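Local coordinates for protein tyrosinase (PDB 6JU8) that probably oxidises L-tyrosine and L-dopa to L-dopaquinone with molecular oxygen at the dinuclear copper centre of its tyrosinase domain, the part in this chain, at residues F103-R108 / D427-W432; D405-P410 / F423-D428. The protein carries 1 engineered substitution. All coordinates share one frame; numbering follows the deposited sequence. Where two conformers were deposited one is given.

After three earlier helices the chain enters helix 103-129, whose opening turn, 103-108, carries a copper ligand. It returns there only after 318 intervening residues, when 427-432 closes the long loop of interaction 1. Interaction 2 joins 405-410 to 423-428 across 12 residues holding strand 412-415 and most of strand 420-423; this short loop starts and closes within the sequence span of the long one, apart from the shared residues Asp-427 and Asp-428. The centres of the two contacts are 8 Å apart. Cross-links between them include Thr-105 OG1 with Ser-426 OG (2.8 Å) and Trp-106 NE1 with Arg-409 O (2.8 Å), both probable hydrogen bonds. Together they tie the segments around strands 412-415 and 420-423 to the copper-binding helix.

Interaction 1: residues F103-R108 / D427-W432; sequences FPTWHR and DDVKDW. With CU (copper (II) ion), chain C.
Arg-108 reaches across to 427-432, where its NH1 donates a hydrogen bond to Val-429 O, 2.9 Å away. The bond is nearly straight and lies in both the guanidinium and the carbonyl planes. CG leaves Arg-108 anti to the backbone N (chi1 175°), and a bend at chi3 (-72°) brings NH1 to Val-429 O. On the way Arg-108 CD passes 3.7 Å from Val-429 CB, the two side chains running in opposite directions. Trp-432 CB sits over the centre of one guanidinium face, 3.8 Å above its plane, while Arg-108 NH1 lies at the indole edge near Trp-432 CE3, the planes 63° apart. Three residues earlier on the helix, Thr-105 CB rests 4.1 Å from Val-429 CG2. These residues meet at the first turn of helix 103-129, one of the copper-binding helices of the tyrosinase di-copper fold. Next to Arg-108, His-107 NE2 binds copper at 2.0 Å, with His-71, His-98 and a water also on the metal. His-107 ND1 donates to Phe-103 O at 2.8 Å, which fixes the imidazole rotation, and Trp-106 CE3 covers one ring face. Further out, Asp-380 forms a salt bridge with Arg-108 NE and Gln-387 bonds to NH1, linking the arginine to helix 371-389.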
loop_
_atom_site.group_PDB
_atom_site.type_symbol
_atom_site.label_atom_id
_atom_site.label_comp_id
_atom_site.label_asym_id
_atom_site.label_seq_id
_atom_site.Cartn_x
_atom_site.Cartn_y
_atom_site.Cartn_z
ATOM N N PHE A 103 3.087 30.533 12.570
ATOM C CA PHE A 103 2.880 29.138 12.143
ATOM C C PHE A 103 1.993 28.393 13.119
ATOM O O PHE A 103 1.020 27.744 12.692
ATOM C CB PHE A 103 4.255 28.470 11.949
ATOM C CG PHE A 103 4.213 26.963 11.996
ATOM C CD1 PHE A 103 3.775 26.247 10.877
ATOM C CD2 PHE A 103 4.572 26.267 13.154
ATOM C CE1 PHE A 103 3.685 24.870 10.894
ATOM C CE2 PHE A 103 4.454 24.881 13.180
ATOM C CZ PHE A 103 3.984 24.194 12.067
ATOM N N PRO A 104 2.210 28.393 14.431
ATOM C CA PRO A 104 1.316 27.587 15.291
ATOM C C PRO A 104 -0.092 28.132 15.353
ATOM O O PRO A 104 -1.049 27.352 15.504
ATOM C CB PRO A 104 1.988 27.679 16.674
ATOM C CG PRO A 104 3.424 28.020 16.364
ATOM C CD PRO A 104 3.348 28.971 15.184
ATOM N N THR A 105 -0.253 29.470 15.302
ATOM C CA THR A 105 -1.610 29.999 15.513
ATOM C C THR A 105 -2.441 29.920 14.252
ATOM O O THR A 105 -3.649 29.611 14.305
ATOM C CB THR A 105 -1.544 31.433 16.074
ATOM O OG1 THR A 105 -0.630 32.155 15.244
ATOM C CG2 THR A 105 -1.023 31.402 17.509
ATOM N N TRP A 106 -1.817 30.139 13.088
ATOM C CA TRP A 106 -2.581 29.907 11.842
ATOM C C TRP A 106 -3.096 28.484 11.828
ATOM O O TRP A 106 -4.273 28.213 11.532
ATOM C CB TRP A 106 -1.685 30.219 10.613
ATOM C CG TRP A 106 -2.514 30.160 9.356
ATOM C CD1 TRP A 106 -3.151 31.222 8.774
ATOM C CD2 TRP A 106 -2.805 29.019 8.556
ATOM N NE1 TRP A 106 -3.838 30.815 7.641
ATOM C CE2 TRP A 106 -3.635 29.459 7.502
ATOM C CE3 TRP A 106 -2.462 27.657 8.638
ATOM C CZ2 TRP A 106 -4.123 28.587 6.525
ATOM C CZ3 TRP A 106 -2.942 26.799 7.662
ATOM C CH2 TRP A 106 -3.771 27.260 6.615
ATOM N N HIS A 107 -2.219 27.512 12.142
ATOM C CA HIS A 107 -2.651 26.117 12.085
ATOM C C HIS A 107 -3.619 25.769 13.195
ATOM O O HIS A 107 -4.479 24.890 12.975
ATOM C CB HIS A 107 -1.427 25.186 12.088
ATOM C CG HIS A 107 -0.694 25.208 10.789
ATOM N ND1 HIS A 107 0.288 26.134 10.458
ATOM C CD2 HIS A 107 -0.808 24.425 9.691
ATOM C CE1 HIS A 107 0.741 25.891 9.227
ATOM N NE2 HIS A 107 0.081 24.861 8.731
ATOM N N ARG A 108 -3.582 26.437 14.347
ATOM C CA ARG A 108 -4.563 26.200 15.397
ATOM C C ARG A 108 -5.953 26.479 14.851
ATOM O O ARG A 108 -6.890 25.693 15.073
ATOM C CB ARG A 108 -4.251 27.076 16.617
ATOM C CG ARG A 108 -5.332 26.967 17.710
ATOM C CD ARG A 108 -4.838 27.499 19.058
ATOM N NE ARG A 108 -3.863 26.596 19.653
ATOM C CZ ARG A 108 -3.093 26.848 20.693
ATOM N NH1 ARG A 108 -3.140 27.999 21.359
ATOM N NH2 ARG A 108 -2.231 25.913 21.099
ATOM N N ASP A 427 -3.905 36.419 19.059
ATOM C CA ASP A 427 -4.366 36.530 20.447
ATOM C C ASP A 427 -5.743 35.907 20.641
ATOM O O ASP A 427 -6.077 35.497 21.755
ATOM C CB ASP A 427 -4.414 38.002 20.850
ATOM C CG ASP A 427 -3.074 38.568 21.239
ATOM O OD1 ASP A 427 -2.155 37.806 21.564
ATOM O OD2 ASP A 427 -2.923 39.796 21.283
ATOM N N ASP A 428 -6.561 35.801 19.596
ATOM C CA ASP A 428 -7.884 35.185 19.686
ATOM C C ASP A 428 -7.816 33.718 20.093
ATOM O O ASP A 428 -8.760 33.217 20.704
ATOM C CB ASP A 428 -8.655 35.271 18.368
ATOM C CG ASP A 428 -8.915 36.694 17.924
ATOM O OD1 ASP A 428 -9.081 37.585 18.785
ATOM O OD2 ASP A 428 -8.954 36.941 16.703
ATOM N N VAL A 429 -6.686 33.072 19.772
ATOM C CA VAL A 429 -6.581 31.637 20.048
ATOM C C VAL A 429 -5.464 31.315 21.018
ATOM O O VAL A 429 -5.042 30.156 21.126
ATOM C CB VAL A 429 -6.447 30.813 18.745
ATOM C CG1 VAL A 429 -7.678 31.055 17.888
ATOM C CG2 VAL A 429 -5.146 31.152 18.011
ATOM N N LYS A 430 -4.970 32.305 21.761
ATOM C CA LYS A 430 -3.953 32.031 22.790
ATOM C C LYS A 430 -4.458 30.992 23.775
ATOM O O LYS A 430 -3.751 30.058 24.176
ATOM C CB LYS A 430 -3.615 33.350 23.508
ATOM C CG LYS A 430 -2.581 33.208 24.622
ATOM C CD LYS A 430 -2.600 34.427 25.534
ATOM C CE LYS A 430 -1.871 35.598 24.897
ATOM N NZ LYS A 430 -1.830 36.786 25.807
ATOM N N ASP A 431 -5.723 31.140 24.193
ATOM C CA ASP A 431 -6.344 30.109 25.026
ATOM C C ASP A 431 -7.152 29.184 24.120
ATOM O O ASP A 431 -8.238 29.570 23.665
ATOM C CB ASP A 431 -7.245 30.750 26.086
ATOM C CG ASP A 431 -7.825 29.719 27.037
ATOM O OD1 ASP A 431 -7.587 28.503 26.876
ATOM O OD2 ASP A 431 -8.561 30.142 27.951
ATOM N N TRP A 432 -6.613 28.024 23.825
ATOM C CA TRP A 432 -7.265 27.097 22.899
ATOM C C TRP A 432 -8.635 26.712 23.449
ATOM O O TRP A 432 -9.515 26.320 22.683
ATOM C CB TRP A 432 -6.364 25.879 22.630
ATOM C CG TRP A 432 -6.039 25.166 23.912
ATOM C CD1 TRP A 432 -6.742 24.130 24.466
ATOM C CD2 TRP A 432 -4.941 25.440 24.794
ATOM N NE1 TRP A 432 -6.132 23.755 25.657
ATOM C CE2 TRP A 432 -5.031 24.545 25.871
ATOM C CE3 TRP A 432 -3.894 26.382 24.760
ATOM C CZ2 TRP A 432 -4.107 24.536 26.927
ATOM C CZ3 TRP A 432 -2.987 26.369 25.812
ATOM C CH2 TRP A 432 -3.101 25.466 26.870
HETATM CU CU CU C . 0.878 24.287 6.993
HETATM O O HOH W 1 1.692 22.555 7.228
#

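Interaction 2: residues D405-P410 / F423-D428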
loop_
_atom_site.group_PDB
_atom_site.type_symbol
_atom_site.label_atom_id
_atom_site.label_comp_id
_atom_site.label_asym_id
_atom_site.label_seq_id
_atom_site.Cartn_x
_atom_site.Cartn_y
_atom_site.Cartn_z
ATOM N N ASP A 405 -0.027 40.743 15.442
ATOM C CA ASP A 405 -1.331 41.242 15.013
ATOM C C ASP A 405 -1.673 40.904 13.579
ATOM O O ASP A 405 -2.613 41.475 13.010
ATOM C CB ASP A 405 -1.379 42.760 15.263
ATOM C CG ASP A 405 -1.368 43.079 16.755
ATOM O OD1 ASP A 405 -1.820 42.261 17.596
ATOM O OD2 ASP A 405 -0.884 44.158 17.139
ATOM N N ASP A 406 -0.962 39.946 12.978
ATOM C CA ASP A 406 -1.292 39.585 11.603
ATOM C C ASP A 406 -2.684 38.966 11.497
ATOM O O ASP A 406 -3.056 38.088 12.290
ATOM C CB ASP A 406 -0.297 38.548 11.068
ATOM C CG ASP A 406 1.087 39.080 10.775
ATOM O OD1 ASP A 406 1.352 40.291 10.882
ATOM O OD2 ASP A 406 1.948 38.245 10.406
ATOM N N ASP A 407 -3.446 39.364 10.475
ATOM C CA ASP A 407 -4.676 38.649 10.158
ATOM C C ASP A 407 -4.346 37.231 9.704
ATOM O O ASP A 407 -3.523 37.009 8.803
ATOM C CB ASP A 407 -5.388 39.383 9.006
ATOM C CG ASP A 407 -6.131 40.628 9.447
ATOM O OD1 ASP A 407 -6.435 40.801 10.640
ATOM O OD2 ASP A 407 -6.360 41.459 8.544
ATOM N N LEU A 408 -5.008 36.258 10.297
ATOM C CA LEU A 408 -4.830 34.854 9.910
ATOM C C LEU A 408 -5.839 34.501 8.836
ATOM O O LEU A 408 -6.791 33.736 9.000
ATOM C CB LEU A 408 -4.967 33.980 11.155
ATOM C CG LEU A 408 -4.017 34.298 12.300
ATOM C CD1 LEU A 408 -4.350 33.455 13.529
ATOM C CD2 LEU A 408 -2.570 34.087 11.882
ATOM N N ARG A 409 -5.598 35.097 7.658
ATOM C CA ARG A 409 -6.435 34.856 6.481
ATOM C C ARG A 409 -6.356 33.386 6.109
ATOM O O ARG A 409 -5.277 32.785 6.229
ATOM C CB ARG A 409 -5.936 35.739 5.324
ATOM C CG ARG A 409 -6.070 37.237 5.611
ATOM C CD ARG A 409 -5.722 38.066 4.367
ATOM N NE ARG A 409 -4.798 37.327 3.518
ATOM C CZ ARG A 409 -4.864 37.217 2.200
ATOM N NH1 ARG A 409 -3.971 36.507 1.515
ATOM N NH2 ARG A 409 -5.842 37.833 1.536
ATOM N N PRO A 410 -7.426 32.766 5.633
ATOM C CA PRO A 410 -8.704 33.360 5.281
ATOM C C PRO A 410 -9.803 33.182 6.315
ATOM O O PRO A 410 -10.998 33.213 5.983
ATOM C CB PRO A 410 -9.035 32.510 4.029
ATOM C CG PRO A 410 -8.681 31.123 4.507
ATOM C CD PRO A 410 -7.374 31.330 5.245
ATOM N N PHE A 423 -11.079 38.958 10.498
ATOM C CA PHE A 423 -10.188 37.793 10.484
ATOM C C PHE A 423 -9.768 37.418 11.899
ATOM O O PHE A 423 -9.577 38.296 12.758
ATOM C CB PHE A 423 -8.951 38.091 9.646
ATOM C CG PHE A 423 -9.218 38.104 8.161
ATOM C CD1 PHE A 423 -9.688 36.952 7.527
ATOM C CD2 PHE A 423 -8.990 39.239 7.408
ATOM C CE1 PHE A 423 -9.903 36.956 6.160
ATOM C CE2 PHE A 423 -9.215 39.236 6.048
ATOM C CZ PHE A 423 -9.677 38.098 5.405
ATOM N N PHE A 424 -9.519 36.134 12.128
ATOM C CA PHE A 424 -8.780 35.695 13.307
ATOM C C PHE A 424 -7.424 36.391 13.420
ATOM O O PHE A 424 -6.767 36.696 12.429
ATOM C CB PHE A 424 -8.538 34.184 13.267
ATOM C CG PHE A 424 -9.636 33.353 13.892
ATOM C CD1 PHE A 424 -10.773 32.970 13.197
ATOM C CD2 PHE A 424 -9.503 32.947 15.215
ATOM C CE1 PHE A 424 -11.760 32.194 13.798
ATOM C CE2 PHE A 424 -10.486 32.190 15.831
ATOM C CZ PHE A 424 -11.609 31.822 15.116
ATOM N N ARG A 425 -7.007 36.612 14.661
ATOM C CA ARG A 425 -5.672 37.056 15.038
ATOM C C ARG A 425 -5.134 36.091 16.088
ATOM O O ARG A 425 -5.921 35.430 16.768
ATOM C CB ARG A 425 -5.684 38.498 15.579
ATOM C CG ARG A 425 -6.125 39.460 14.477
ATOM C CD ARG A 425 -5.172 40.614 14.294
ATOM N NE ARG A 425 -5.589 41.415 13.137
ATOM C CZ ARG A 425 -5.741 42.727 13.209
ATOM N NH1 ARG A 425 -5.491 43.323 14.374
ATOM N NH2 ARG A 425 -6.120 43.428 12.153
ATOM N N SER A 426 -3.822 36.031 16.242
ATOM C CA SER A 426 -3.208 35.056 17.126
ATOM C C SER A 426 -3.719 35.185 18.547
ATOM O O SER A 426 -3.972 34.164 19.206
ATOM C CB SER A 426 -1.678 35.235 17.089
ATOM O OG SER A 426 -1.187 34.821 15.811
ATOM N N ASP A 427 -3.905 36.419 19.059
ATOM C CA ASP A 427 -4.366 36.530 20.447
ATOM C C ASP A 427 -5.743 35.907 20.641
ATOM O O ASP A 427 -6.077 35.497 21.755
ATOM C CB ASP A 427 -4.414 38.002 20.850
ATOM C CG ASP A 427 -3.074 38.568 21.239
ATOM O OD1 ASP A 427 -2.155 37.806 21.564
ATOM O OD2 ASP A 427 -2.923 39.796 21.283
ATOM N N ASP A 428 -6.561 35.801 19.596
ATOM C CA ASP A 428 -7.884 35.185 19.686
ATOM C C ASP A 428 -7.816 33.718 20.093
ATOM O O ASP A 428 -8.760 33.217 20.704
ATOM C CB ASP A 428 -8.655 35.271 18.368
ATOM C CG ASP A 428 -8.915 36.694 17.924
ATOM O OD1 ASP A 428 -9.081 37.585 18.785
ATOM O OD2 ASP A 428 -8.954 36.941 16.703
HETATM O O HOH W 2 -1.859 37.061 14.428
HETATM O O HOH W 3 -8.907 41.085 11.996
#
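Phe-423 offers a ring face to Arg-409, whose CG stands over the ring centre in a CH-pi contact, 3.7 Å from the centroid and 10° off the normal. Pro-410 C comes to the ring edge, 3.8 Å from Phe-423 CE1, and Asp-407 OD2 approaches CD2 obliquely. Arg-425 starts away from 405-410, but a bend at chi2 (-128°) brings its guanidinium back to Asp-407. Arg-425 NE donates to Asp-407 OD1 at 2.7 Å in a salt bridge; OD1 lies close to the guanidinium plane, while NE reaches OD1 on its anti side, 32° out of the carboxylate plane. Water 3 donates to OD1 and to Phe-423 O, so OD1 accepts from NE, from water 3 and, weakly, from Arg-425 NH2. Leu-408 supplies the backbone link: Leu-408 N donates to Phe-424 O at 2.8 Å, almost straight, while Leu-408 CD1 packs 3.8 Å from Ser-426 N. Water 2 bridges Asp-406 O and Ser-426 N. The connection into strand 412-415 is thus marked by an inverse gamma turn centred on Leu-408 and a cis peptide before Pro-410, with Leu-408 and Phe-424 packed on helix 103-129, the copper-binding helix of the tyrosinase fold.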